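Local structure of glucose-6-phosphate isomerase like protein (Thermus thermophilus, 1WIW) at residues D3-E8 with P152-A157; P29-A34 with L118-G123; P106-P111 with P277-L282; L166-L171 with E200-G205. The protein probably works as a sugar-phosphate isomerase, interconverting fructose 6-phosphate with glucose 6-phosphate and perhaps mannose 6-phosphate. One frame throughout, in Å; residues are numbered along the deposited sequence.

In the fold
Interactions 2 and 3 draw on the two ends of helix 110-121, their centres 24 Å apart. That helix lies in the part of the chain with the four-stranded parallel sheet, and interaction 3 crosses from it to the loop 277-282. Interaction 1 ties the N-terminal tail to helix 152-160, mid-chain, and interaction 4 follows on strand 164-168, the edge of the three-stranded sheet. Interactions 1 and 2 lie on opposite sides of the chain's centre, 37 Å apart between centres. Along the chain, interaction 3 alternates with both 1 and 2, and its span encloses interaction 4. Interaction 3 thus joins the N-terminal SIS region to the C-terminal one, whereas 2 and 4 each stay within one region.

Interaction 1 (D3-E8 with P152-A157); sequences DLDREE and PAKFLA
Lys154 stretches from helix 152-160 along the side chain of Leu4 and ends among oxygens of the N-terminal tail. The tight part is apolar: the two side chains run past each other in opposite senses, with Leu4 CD1 3.8 Å from Lys154 CB and Leu4 CB 3.8 Å from Lys154 CD. The same CD1 lies 4.4 Å from Ala157 CB, one turn further along the helix. Because the lysine chain is fully extended beyond CG (chi3 -177°), its ammonium reaches the backbone of the tail, beyond the leucine side chain. There NZ bonds to Leu4 O at 3.2 Å, from above the carbonyl plane, and forms a salt bridge with Asp5 OD2 at 2.9 Å, nearly in line with the C-O bond. Pro144 O and Val146 O also accept from NZ, so four oxygens, one of them from the Asp5 carboxylate, share the three N-H of this buried ammonium. With a methionine in its place, Asp5 would probably lose its charged mate and the three carbonyls a shared donor. The solvent side is looser: Asp5 is exposed, though its OD1 accepts from Val148 N, and the chain from Arg6 to Glu8 turns outward without touching the helix. Asp5 N donates to Asp3 OD2 at 2.6 Å, and Arg6 N bonds to Asp3 O. The tail thus meets the C-terminal SIS region through an Asx turn overlapping a type I beta turn.

Interaction 2 (P29-A34 with L118-G123); sequences PVPGEA and LLLATG
Pro31 and Ala121 bring their CA atoms to 5.8 Å, where a stretch of chain without regular structure passes the C-terminal end of helix 110-121. Residues 29 to 31 run in an extended conformation, and Gly32 then bends the chain. On the other side the helix gives way at Thr122, the first residue to leave helical backbone angles, and Gly123 follows with a positive phi of 68°. Thr122 OG1 donates to Leu118 O at 2.7 Å, which gives that carbonyl a firm partner where the backbone bonds from Ala121 N and Thr122 N are weak. Between the segments the proline ring does most of the work. Its CD and CG press on Leu120 CB, with Pro31 CD 3.6 Å from that atom, and the two side chains cross at about a right angle. Pro31 CD also lies 4.0 Å from Leu120 CD1, while Pro31 CG comes within 3.7 Å of Leu120 O. Pro31 CB faces Ala121 CB at 4.4 Å, and Val30 CG1 approaches Leu120 CD1 at the same distance, from the more exposed side. Pro31 further touches Phe117, one turn back on the helix, and Leu120 reaches Leu128 of helix 125-139. Beyond the bend, Glu33 forms a salt bridge with Arg90. No hydrogen bond links the two segments, so this part of the loop before strand 39-45 is held on the helix end mainly by apolar packing, which depends on fit rather than on bond direction.

Interaction 3 (P106-P111 with P277-L282); sequences PSPLAP and PGDHGL
Pro108 and Asp279 meet where the turn leading into helix 110-121, in the N-terminal SIS region, faces the loop between helices 251-272 and 284-288 of the C-terminal one. The first element is a type I beta turn from Ser107 to Ala110, closed by Ala110 N to Ser107 O. Within it, Ser107 OG accepts from Leu109 N at 3.1 Å, a capping bond that also makes an ST turn. The hydroxyl oxygen is in addition hydrogen-bonded with Glu20 and Arg113, and these tie the turn into its surroundings. The second element is a type I' turn from Asp279 to Leu282, closed by Leu282 N to Asp279 O at 3.0 Å. Across the small interface the side chains come from opposite directions. The carboxylate of Asp279 lies against two ring carbons of the proline: OD1 is 3.9 Å from Pro108 CG, and OD2 is 4.1 Å from Pro108 CD. The aspartate's CG sits beside its own backbone N (chi1 -67°), which swings the carboxylate toward the proline. The proline carbons offer no polar donor, so these are packing contacts; the charge is paired elsewhere, OD2 forming a salt bridge with Arg185. Gly278 O accepts from Lys188 NZ. It also takes the imidazole N-H of His280, whose ND1 lies 2.9 Å from Gly278 O, with the oxygen close to the ring plane.

Interaction 4 (L166-L171 with E200-G205); sequences LFYSPL and EFFLVG
Gly205 N donates to Phe201 O at 2.9 Å, and the neighbouring Phe202 of helix 198-204 sets its ring against Tyr168 of strand 164-168. The two rings form a T-shaped stack: the edge of Phe202 points at a face of Tyr168, with centroids 5.1 Å apart and planes at 83°. Phe202 CE1 lies 3.7 Å from Tyr168 CD1, and Phe202 CZ is equally close to Tyr168 CG, so the approach falls toward the rim of the tyrosine ring. The opposite face of that ring carries Pro170 CG, 3.3 Å above its plane, which leaves the tyrosine held between a proline and a phenylalanine edge. Leu166, two residues earlier on the same side of the strand, adds CD2 at 4.0 Å from Phe202 CE2. With its CG anti to the backbone N (chi1 -179°), Tyr168 reaches out from the strand toward the helix. If a valine stood here, the Phe202 edge would probably lose the aromatic face it packs on, and a gap would open beside Pro170. Ala230 touches Tyr168, and Ile233 and Leu234 touch Phe202, all from helix 225-234. Phe167 points the other way, onto Val179 and Met262, while Glu200 bonds to Leu74 N of the second subunit. Helices packed on both faces of a parallel sheet are typical of the alpha/beta SIS fold.

Interaction 1 (D3-E8 with P152-A157)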
loop_
_atom_site.group_PDB
_atom_site.type_symbol
_atom_site.label_atom_id
_atom_site.label_comp_id
_atom_site.label_asym_id
_atom_site.label_seq_id
_atom_site.Cartn_x
_atom_site.Cartn_y
_atom_site.Cartn_z
ATOM N N ASP B 3 11.843 -23.131 20.409
ATOM C CA ASP B 3 13.248 -22.987 20.045
ATOM C C ASP B 3 13.466 -23.406 18.593
ATOM O O ASP B 3 13.242 -24.557 18.229
ATOM C CB ASP B 3 14.090 -23.843 21.000
ATOM C CG ASP B 3 15.584 -23.732 20.745
ATOM O OD1 ASP B 3 16.360 -24.198 21.610
ATOM O OD2 ASP B 3 15.987 -23.196 19.693
ATOM N N LEU B 4 13.895 -22.454 17.768
ATOM C CA LEU B 4 14.136 -22.697 16.351
ATOM C C LEU B 4 15.356 -23.577 16.107
ATOM O O LEU B 4 15.678 -23.908 14.962
ATOM C CB LEU B 4 14.288 -21.360 15.607
ATOM C CG LEU B 4 13.036 -20.468 15.655
ATOM C CD1 LEU B 4 13.308 -19.128 14.968
ATOM C CD2 LEU B 4 11.869 -21.190 14.980
ATOM N N ASP B 5 16.036 -23.963 17.182
ATOM C CA ASP B 5 17.199 -24.821 17.047
ATOM C C ASP B 5 16.922 -26.247 17.548
ATOM O O ASP B 5 17.841 -27.052 17.707
ATOM C CB ASP B 5 18.404 -24.176 17.745
ATOM C CG ASP B 5 18.935 -22.963 16.971
ATOM O OD1 ASP B 5 19.667 -22.134 17.541
ATOM O OD2 ASP B 5 18.619 -22.843 15.771
ATOM N N ARG B 6 15.645 -26.553 17.780
ATOM C CA ARG B 6 15.230 -27.892 18.199
ATOM C C ARG B 6 14.441 -28.491 17.033
ATOM O O ARG B 6 13.514 -27.865 16.504
ATOM C CB ARG B 6 14.365 -27.838 19.471
ATOM C CG ARG B 6 15.170 -27.592 20.760
ATOM C CD ARG B 6 14.264 -27.466 21.985
ATOM N NE ARG B 6 13.522 -28.693 22.278
ATOM C CZ ARG B 6 13.912 -29.625 23.144
ATOM N NH1 ARG B 6 13.162 -30.706 23.334
ATOM N NH2 ARG B 6 15.040 -29.479 23.825
ATOM N N GLU B 7 14.805 -29.708 16.639
ATOM C CA GLU B 7 14.173 -30.363 15.504
ATOM C C GLU B 7 12.661 -30.565 15.552
ATOM O O GLU B 7 11.990 -30.429 14.527
ATOM C CB GLU B 7 14.845 -31.710 15.233
ATOM C CG GLU B 7 14.642 -32.193 13.802
ATOM C CD GLU B 7 15.151 -33.603 13.572
ATOM O OE1 GLU B 7 16.275 -33.913 14.020
ATOM O OE2 GLU B 7 14.427 -34.397 12.935
ATOM N N GLU B 8 12.111 -30.878 16.721
ATOM C CA GLU B 8 10.674 -31.119 16.813
ATOM C C GLU B 8 9.841 -29.872 16.534
ATOM O O GLU B 8 8.633 -29.961 16.310
ATOM C CB GLU B 8 10.300 -31.710 18.182
ATOM C CG GLU B 8 10.268 -30.729 19.340
ATOM C CD GLU B 8 11.639 -30.400 19.908
ATOM O OE1 GLU B 8 11.688 -29.665 20.916
ATOM O OE2 GLU B 8 12.662 -30.866 19.360
ATOM N N PRO B 152 20.071 -14.723 10.543
ATOM C CA PRO B 152 19.338 -13.451 10.606
ATOM C C PRO B 152 17.820 -13.591 10.619
ATOM O O PRO B 152 17.137 -12.810 11.279
ATOM C CB PRO B 152 19.828 -12.701 9.362
ATOM C CG PRO B 152 21.198 -13.252 9.152
ATOM C CD PRO B 152 20.998 -14.727 9.399
ATOM N N ALA B 153 17.297 -14.567 9.881
ATOM C CA ALA B 153 15.854 -14.786 9.822
ATOM C C ALA B 153 15.335 -15.328 11.147
ATOM O O ALA B 153 14.287 -14.897 11.624
ATOM C CB ALA B 153 15.502 -15.750 8.687
ATOM N N LYS B 154 16.060 -16.275 11.739
ATOM C CA LYS B 154 15.645 -16.830 13.026
ATOM C C LYS B 154 15.709 -15.726 14.073
ATOM O O LYS B 154 14.798 -15.577 14.882
ATOM C CB LYS B 154 16.557 -17.985 13.467
ATOM C CG LYS B 154 16.378 -19.265 12.670
ATOM C CD LYS B 154 17.159 -20.424 13.276
ATOM C CE LYS B 154 17.031 -21.691 12.433
ATOM N NZ LYS B 154 17.871 -22.805 12.968
ATOM N N PHE B 155 16.795 -14.959 14.055
ATOM C CA PHE B 155 16.968 -13.876 15.012
ATOM C C PHE B 155 15.841 -12.853 14.887
ATOM O O PHE B 155 15.261 -12.453 15.891
ATOM C CB PHE B 155 18.314 -13.179 14.806
ATOM C CG PHE B 155 18.670 -12.221 15.915
ATOM C CD1 PHE B 155 19.267 -12.683 17.086
ATOM C CD2 PHE B 155 18.365 -10.866 15.807
ATOM C CE1 PHE B 155 19.554 -11.807 18.138
ATOM C CE2 PHE B 155 18.645 -9.982 16.853
ATOM C CZ PHE B 155 19.240 -10.455 18.020
ATOM N N LEU B 156 15.531 -12.435 13.658
ATOM C CA LEU B 156 14.472 -11.445 13.436
ATOM C C LEU B 156 13.096 -11.987 13.827
ATOM O O LEU B 156 12.254 -11.252 14.340
ATOM C CB LEU B 156 14.449 -10.994 11.970
ATOM C CG LEU B 156 13.415 -9.913 11.609
ATOM C CD1 LEU B 156 13.602 -8.700 12.522
ATOM C CD2 LEU B 156 13.565 -9.502 10.138
ATOM N N ALA B 157 12.873 -13.274 13.585
ATOM C CA ALA B 157 11.597 -13.893 13.918
ATOM C C ALA B 157 11.330 -13.729 15.411
ATOM O O ALA B 157 10.221 -13.388 15.821
ATOM C CB ALA B 157 11.611 -15.379 13.524
#

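Interaction 2 (P29-A34 with L118-G123)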
loop_
_atom_site.group_PDB
_atom_site.type_symbol
_atom_site.label_atom_id
_atom_site.label_comp_id
_atom_site.label_asym_id
_atom_site.label_seq_id
_atom_site.Cartn_x
_atom_site.Cartn_y
_atom_site.Cartn_z
ATOM N N PRO B 29 9.012 -21.626 -14.709
ATOM C CA PRO B 29 9.069 -21.805 -16.163
ATOM C C PRO B 29 10.137 -20.965 -16.846
ATOM O O PRO B 29 10.473 -19.866 -16.399
ATOM C CB PRO B 29 7.670 -21.408 -16.611
ATOM C CG PRO B 29 7.339 -20.308 -15.651
ATOM C CD PRO B 29 7.788 -20.899 -14.326
ATOM N N VAL B 30 10.650 -21.507 -17.942
ATOM C CA VAL B 30 11.673 -20.866 -18.753
ATOM C C VAL B 30 11.037 -20.605 -20.117
ATOM O O VAL B 30 10.365 -21.481 -20.670
ATOM C CB VAL B 30 12.887 -21.807 -18.928
ATOM C CG1 VAL B 30 13.886 -21.211 -19.898
ATOM C CG2 VAL B 30 13.542 -22.056 -17.578
ATOM N N PRO B 31 11.223 -19.398 -20.673
ATOM C CA PRO B 31 10.625 -19.122 -21.982
ATOM C C PRO B 31 11.216 -20.021 -23.062
ATOM O O PRO B 31 12.430 -20.224 -23.122
ATOM C CB PRO B 31 10.929 -17.638 -22.199
ATOM C CG PRO B 31 12.184 -17.428 -21.423
ATOM C CD PRO B 31 11.954 -18.226 -20.166
ATOM N N GLY B 32 10.345 -20.572 -23.901
ATOM C CA GLY B 32 10.796 -21.453 -24.962
ATOM C C GLY B 32 10.845 -20.786 -26.323
ATOM O O GLY B 32 10.970 -21.462 -27.344
ATOM N N GLU B 33 10.747 -19.462 -26.347
ATOM C CA GLU B 33 10.790 -18.732 -27.605
ATOM C C GLU B 33 11.132 -17.265 -27.389
ATOM O O GLU B 33 11.004 -16.742 -26.281
ATOM C CB GLU B 33 9.451 -18.869 -28.334
ATOM C CG GLU B 33 8.250 -18.323 -27.579
ATOM C CD GLU B 33 6.935 -18.816 -28.155
ATOM O OE1 GLU B 33 5.874 -18.274 -27.783
ATOM O OE2 GLU B 33 6.961 -19.755 -28.978
ATOM N N ALA B 34 11.577 -16.609 -28.456
ATOM C CA ALA B 34 11.952 -15.203 -28.390
ATOM C C ALA B 34 10.743 -14.302 -28.598
ATOM O O ALA B 34 10.451 -13.890 -29.722
ATOM C CB ALA B 34 13.014 -14.897 -29.438
ATOM N N LEU B 118 9.982 -13.327 -16.589
ATOM C CA LEU B 118 10.013 -12.030 -17.270
ATOM C C LEU B 118 11.423 -11.597 -17.655
ATOM O O LEU B 118 11.644 -11.104 -18.759
ATOM C CB LEU B 118 9.374 -10.936 -16.408
ATOM C CG LEU B 118 7.849 -10.935 -16.283
ATOM C CD1 LEU B 118 7.391 -9.704 -15.512
ATOM C CD2 LEU B 118 7.226 -10.932 -17.671
ATOM N N LEU B 119 12.382 -11.776 -16.754
ATOM C CA LEU B 119 13.751 -11.384 -17.065
ATOM C C LEU B 119 14.294 -12.218 -18.224
ATOM O O LEU B 119 14.949 -11.689 -19.122
ATOM C CB LEU B 119 14.651 -11.533 -15.832
ATOM C CG LEU B 119 14.310 -10.637 -14.632
ATOM C CD1 LEU B 119 15.362 -10.813 -13.545
ATOM C CD2 LEU B 119 14.252 -9.179 -15.073
ATOM N N LEU B 120 14.017 -13.517 -18.209
ATOM C CA LEU B 120 14.480 -14.407 -19.270
ATOM C C LEU B 120 13.733 -14.160 -20.579
ATOM O O LEU B 120 14.259 -14.424 -21.665
ATOM C CB LEU B 120 14.304 -15.869 -18.857
ATOM C CG LEU B 120 15.213 -16.398 -17.747
ATOM C CD1 LEU B 120 14.785 -17.798 -17.352
ATOM C CD2 LEU B 120 16.650 -16.406 -18.231
ATOM N N ALA B 121 12.509 -13.655 -20.470
ATOM C CA ALA B 121 11.689 -13.380 -21.643
ATOM C C ALA B 121 12.034 -12.037 -22.285
ATOM O O ALA B 121 11.719 -11.801 -23.452
ATOM C CB ALA B 121 10.212 -13.399 -21.260
ATOM N N THR B 122 12.679 -11.162 -21.523
ATOM C CA THR B 122 13.027 -9.838 -22.030
ATOM C C THR B 122 14.528 -9.604 -22.204
ATOM O O THR B 122 14.988 -8.464 -22.189
ATOM C CB THR B 122 12.449 -8.739 -21.109
ATOM O OG1 THR B 122 12.918 -8.941 -19.772
ATOM C CG2 THR B 122 10.921 -8.779 -21.118
ATOM N N GLY B 123 15.286 -10.685 -22.359
ATOM C CA GLY B 123 16.721 -10.567 -22.558
ATOM C C GLY B 123 17.550 -10.066 -21.390
ATOM O O GLY B 123 18.630 -9.510 -21.590
#

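Interaction 3 (P106-P111 with P277-L282)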
loop_
_atom_site.group_PDB
_atom_site.type_symbol
_atom_site.label_atom_id
_atom_site.label_comp_id
_atom_site.label_asym_id
_atom_site.label_seq_id
_atom_site.Cartn_x
_atom_site.Cartn_y
_atom_site.Cartn_z
ATOM N N PRO B 106 0.221 -21.946 -7.637
ATOM C CA PRO B 106 0.189 -21.071 -6.464
ATOM C C PRO B 106 1.289 -21.409 -5.469
ATOM O O PRO B 106 1.568 -22.579 -5.207
ATOM C CB PRO B 106 -1.203 -21.318 -5.882
ATOM C CG PRO B 106 -2.013 -21.704 -7.079
ATOM C CD PRO B 106 -1.072 -22.629 -7.813
ATOM N N SER B 107 1.908 -20.370 -4.925
ATOM C CA SER B 107 2.973 -20.521 -3.943
ATOM C C SER B 107 3.327 -19.136 -3.429
ATOM O O SER B 107 3.286 -18.160 -4.179
ATOM C CB SER B 107 4.215 -21.159 -4.581
ATOM O OG SER B 107 5.336 -21.083 -3.710
ATOM N N PRO B 108 3.660 -19.028 -2.135
ATOM C CA PRO B 108 4.025 -17.734 -1.550
ATOM C C PRO B 108 5.308 -17.257 -2.221
ATOM O O PRO B 108 5.600 -16.061 -2.254
ATOM C CB PRO B 108 4.284 -18.062 -0.079
ATOM C CG PRO B 108 3.647 -19.413 0.125
ATOM C CD PRO B 108 3.836 -20.119 -1.164
ATOM N N LEU B 109 6.071 -18.209 -2.755
ATOM C CA LEU B 109 7.346 -17.906 -3.407
ATOM C C LEU B 109 7.229 -17.681 -4.917
ATOM O O LEU B 109 8.222 -17.393 -5.588
ATOM C CB LEU B 109 8.346 -19.040 -3.137
ATOM C CG LEU B 109 8.450 -19.468 -1.669
ATOM C CD1 LEU B 109 9.503 -20.565 -1.536
ATOM C CD2 LEU B 109 8.808 -18.261 -0.797
ATOM N N ALA B 110 6.018 -17.798 -5.452
ATOM C CA ALA B 110 5.827 -17.609 -6.884
ATOM C C ALA B 110 6.348 -16.270 -7.439
ATOM O O ALA B 110 6.732 -16.193 -8.607
ATOM C CB ALA B 110 4.351 -17.786 -7.242
ATOM N N PRO B 111 6.367 -15.197 -6.621
ATOM C CA PRO B 111 6.870 -13.933 -7.171
ATOM C C PRO B 111 8.246 -14.074 -7.816
ATOM O O PRO B 111 8.513 -13.480 -8.862
ATOM C CB PRO B 111 6.878 -13.012 -5.958
ATOM C CG PRO B 111 5.637 -13.456 -5.234
ATOM C CD PRO B 111 5.772 -14.980 -5.289
ATOM N N PRO B 277 3.473 -23.126 8.239
ATOM C CA PRO B 277 3.829 -22.008 7.356
ATOM C C PRO B 277 3.314 -22.222 5.929
ATOM O O PRO B 277 3.226 -21.278 5.139
ATOM C CB PRO B 277 5.352 -21.992 7.425
ATOM C CG PRO B 277 5.687 -23.449 7.601
ATOM C CD PRO B 277 4.666 -23.906 8.616
ATOM N N GLY B 278 2.965 -23.467 5.608
ATOM C CA GLY B 278 2.464 -23.774 4.279
ATOM C C GLY B 278 1.028 -23.318 4.084
ATOM O O GLY B 278 0.372 -22.914 5.044
ATOM N N ASP B 279 0.542 -23.381 2.846
ATOM C CA ASP B 279 -0.824 -22.969 2.534
ATOM C C ASP B 279 -1.830 -24.034 2.964
ATOM O O ASP B 279 -2.911 -23.721 3.461
ATOM C CB ASP B 279 -1.001 -22.732 1.026
ATOM C CG ASP B 279 -0.213 -21.531 0.510
ATOM O OD1 ASP B 279 0.130 -20.634 1.313
ATOM O OD2 ASP B 279 0.044 -21.479 -0.711
ATOM N N HIS B 280 -1.451 -25.290 2.752
ATOM C CA HIS B 280 -2.277 -26.454 3.057
ATOM C C HIS B 280 -3.785 -26.286 2.870
ATOM O O HIS B 280 -4.566 -26.482 3.799
ATOM C CB HIS B 280 -1.971 -26.994 4.466
ATOM C CG HIS B 280 -2.300 -26.049 5.581
ATOM N ND1 HIS B 280 -1.683 -24.826 5.730
ATOM C CD2 HIS B 280 -3.143 -26.177 6.633
ATOM C CE1 HIS B 280 -2.129 -24.242 6.828
ATOM N NE2 HIS B 280 -3.015 -25.039 7.395
ATOM N N GLY B 281 -4.176 -25.922 1.650
ATOM C CA GLY B 281 -5.577 -25.770 1.297
ATOM C C GLY B 281 -6.388 -24.604 1.829
ATOM O O GLY B 281 -7.591 -24.540 1.581
ATOM N N LEU B 282 -5.757 -23.678 2.542
ATOM C CA LEU B 282 -6.478 -22.533 3.098
ATOM C C LEU B 282 -6.919 -21.491 2.069
ATOM O O LEU B 282 -7.894 -20.774 2.289
ATOM C CB LEU B 282 -5.625 -21.840 4.166
ATOM C CG LEU B 282 -5.507 -22.511 5.539
ATOM C CD1 LEU B 282 -5.160 -23.979 5.379
ATOM C CD2 LEU B 282 -4.448 -21.790 6.362
#

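Interaction 4 (L166-L171 with E200-G205)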
loop_
_atom_site.group_PDB
_atom_site.type_symbol
_atom_site.label_atom_id
_atom_site.label_comp_id
_atom_site.label_asym_id
_atom_site.label_seq_id
_atom_site.Cartn_x
_atom_site.Cartn_y
_atom_site.Cartn_z
ATOM N N LEU B 166 6.210 -3.321 11.386
ATOM C CA LEU B 166 5.980 -2.195 10.497
ATOM C C LEU B 166 7.134 -2.222 9.497
ATOM O O LEU B 166 8.269 -1.903 9.851
ATOM C CB LEU B 166 5.987 -0.888 11.295
ATOM C CG LEU B 166 6.046 0.442 10.534
ATOM C CD1 LEU B 166 4.955 0.505 9.479
ATOM C CD2 LEU B 166 5.916 1.593 11.533
ATOM N N PHE B 167 6.840 -2.617 8.259
ATOM C CA PHE B 167 7.859 -2.712 7.218
ATOM C C PHE B 167 7.974 -1.445 6.379
ATOM O O PHE B 167 6.972 -0.933 5.875
ATOM C CB PHE B 167 7.566 -3.890 6.286
ATOM C CG PHE B 167 7.468 -5.215 6.986
ATOM C CD1 PHE B 167 6.245 -5.861 7.113
ATOM C CD2 PHE B 167 8.601 -5.826 7.504
ATOM C CE1 PHE B 167 6.153 -7.103 7.745
ATOM C CE2 PHE B 167 8.520 -7.066 8.138
ATOM C CZ PHE B 167 7.292 -7.704 8.257
ATOM N N TYR B 168 9.204 -0.957 6.228
ATOM C CA TYR B 168 9.487 0.246 5.443
ATOM C C TYR B 168 10.671 -0.045 4.510
ATOM O O TYR B 168 11.766 -0.363 4.972
ATOM C CB TYR B 168 9.827 1.416 6.372
ATOM C CG TYR B 168 10.123 2.715 5.652
ATOM C CD1 TYR B 168 11.190 3.524 6.045
ATOM C CD2 TYR B 168 9.351 3.128 4.563
ATOM C CE1 TYR B 168 11.486 4.711 5.368
ATOM C CE2 TYR B 168 9.640 4.311 3.881
ATOM C CZ TYR B 168 10.710 5.095 4.290
ATOM O OH TYR B 168 11.018 6.247 3.600
ATOM N N SER B 169 10.435 0.052 3.202
ATOM C CA SER B 169 11.463 -0.218 2.199
ATOM C C SER B 169 11.646 0.935 1.215
ATOM O O SER B 169 11.094 0.924 0.113
ATOM C CB SER B 169 11.115 -1.487 1.419
ATOM O OG SER B 169 9.860 -1.357 0.766
ATOM N N PRO B 170 12.442 1.938 1.600
ATOM C CA PRO B 170 12.739 3.130 0.797
ATOM C C PRO B 170 13.296 2.834 -0.601
ATOM O O PRO B 170 12.927 3.497 -1.569
ATOM C CB PRO B 170 13.763 3.881 1.653
ATOM C CG PRO B 170 13.444 3.457 3.037
ATOM C CD PRO B 170 13.159 1.985 2.886
ATOM N N LEU B 171 14.192 1.851 -0.700
ATOM C CA LEU B 171 14.801 1.517 -1.986
ATOM C C LEU B 171 13.756 1.158 -3.036
ATOM O O LEU B 171 13.986 1.327 -4.232
ATOM C CB LEU B 171 15.808 0.368 -1.837
ATOM C CG LEU B 171 15.326 -1.085 -1.852
ATOM C CD1 LEU B 171 16.525 -2.017 -2.062
ATOM C CD2 LEU B 171 14.601 -1.407 -0.553
ATOM N N GLU B 200 6.481 11.348 7.315
ATOM C CA GLU B 200 5.518 12.208 8.002
ATOM C C GLU B 200 4.673 11.324 8.921
ATOM O O GLU B 200 4.360 11.694 10.052
ATOM C CB GLU B 200 4.617 12.919 6.984
ATOM C CG GLU B 200 5.369 13.847 6.033
ATOM C CD GLU B 200 5.811 15.142 6.692
ATOM O OE1 GLU B 200 5.813 15.211 7.941
ATOM O OE2 GLU B 200 6.167 16.091 5.958
ATOM N N PHE B 201 4.317 10.149 8.409
ATOM C CA PHE B 201 3.521 9.173 9.136
ATOM C C PHE B 201 4.227 8.760 10.433
ATOM O O PHE B 201 3.613 8.718 11.509
ATOM C CB PHE B 201 3.301 7.954 8.235
ATOM C CG PHE B 201 2.597 6.808 8.903
ATOM C CD1 PHE B 201 1.228 6.853 9.141
ATOM C CD2 PHE B 201 3.303 5.668 9.270
ATOM C CE1 PHE B 201 0.569 5.777 9.734
ATOM C CE2 PHE B 201 2.655 4.584 9.865
ATOM C CZ PHE B 201 1.283 4.643 10.096
ATOM N N PHE B 202 5.519 8.462 10.330
ATOM C CA PHE B 202 6.299 8.048 11.492
ATOM C C PHE B 202 6.321 9.132 12.571
ATOM O O PHE B 202 6.293 8.834 13.758
ATOM C CB PHE B 202 7.734 7.725 11.070
ATOM C CG PHE B 202 7.846 6.596 10.077
ATOM C CD1 PHE B 202 8.960 6.498 9.250
ATOM C CD2 PHE B 202 6.853 5.621 9.983
ATOM C CE1 PHE B 202 9.090 5.442 8.340
ATOM C CE2 PHE B 202 6.971 4.562 9.077
ATOM C CZ PHE B 202 8.096 4.473 8.253
ATOM N N LEU B 203 6.371 10.387 12.136
ATOM C CA LEU B 203 6.423 11.537 13.034
ATOM C C LEU B 203 5.162 11.834 13.832
ATOM O O LEU B 203 5.242 12.132 15.021
ATOM C CB LEU B 203 6.791 12.798 12.247
ATOM C CG LEU B 203 8.235 12.980 11.787
ATOM C CD1 LEU B 203 8.312 14.114 10.781
ATOM C CD2 LEU B 203 9.123 13.272 12.995
ATOM N N VAL B 204 4.000 11.750 13.192
ATOM C CA VAL B 204 2.750 12.078 13.877
ATOM C C VAL B 204 1.813 10.935 14.247
ATOM O O VAL B 204 1.085 11.025 15.238
ATOM C CB VAL B 204 1.937 13.105 13.054
ATOM C CG1 VAL B 204 2.693 14.424 12.976
ATOM C CG2 VAL B 204 1.683 12.567 11.658
ATOM N N GLY B 205 1.828 9.858 13.470
ATOM C CA GLY B 205 0.926 8.756 13.749
ATOM C C GLY B 205 1.339 7.686 14.744
ATOM O O GLY B 205 0.530 6.818 15.072
#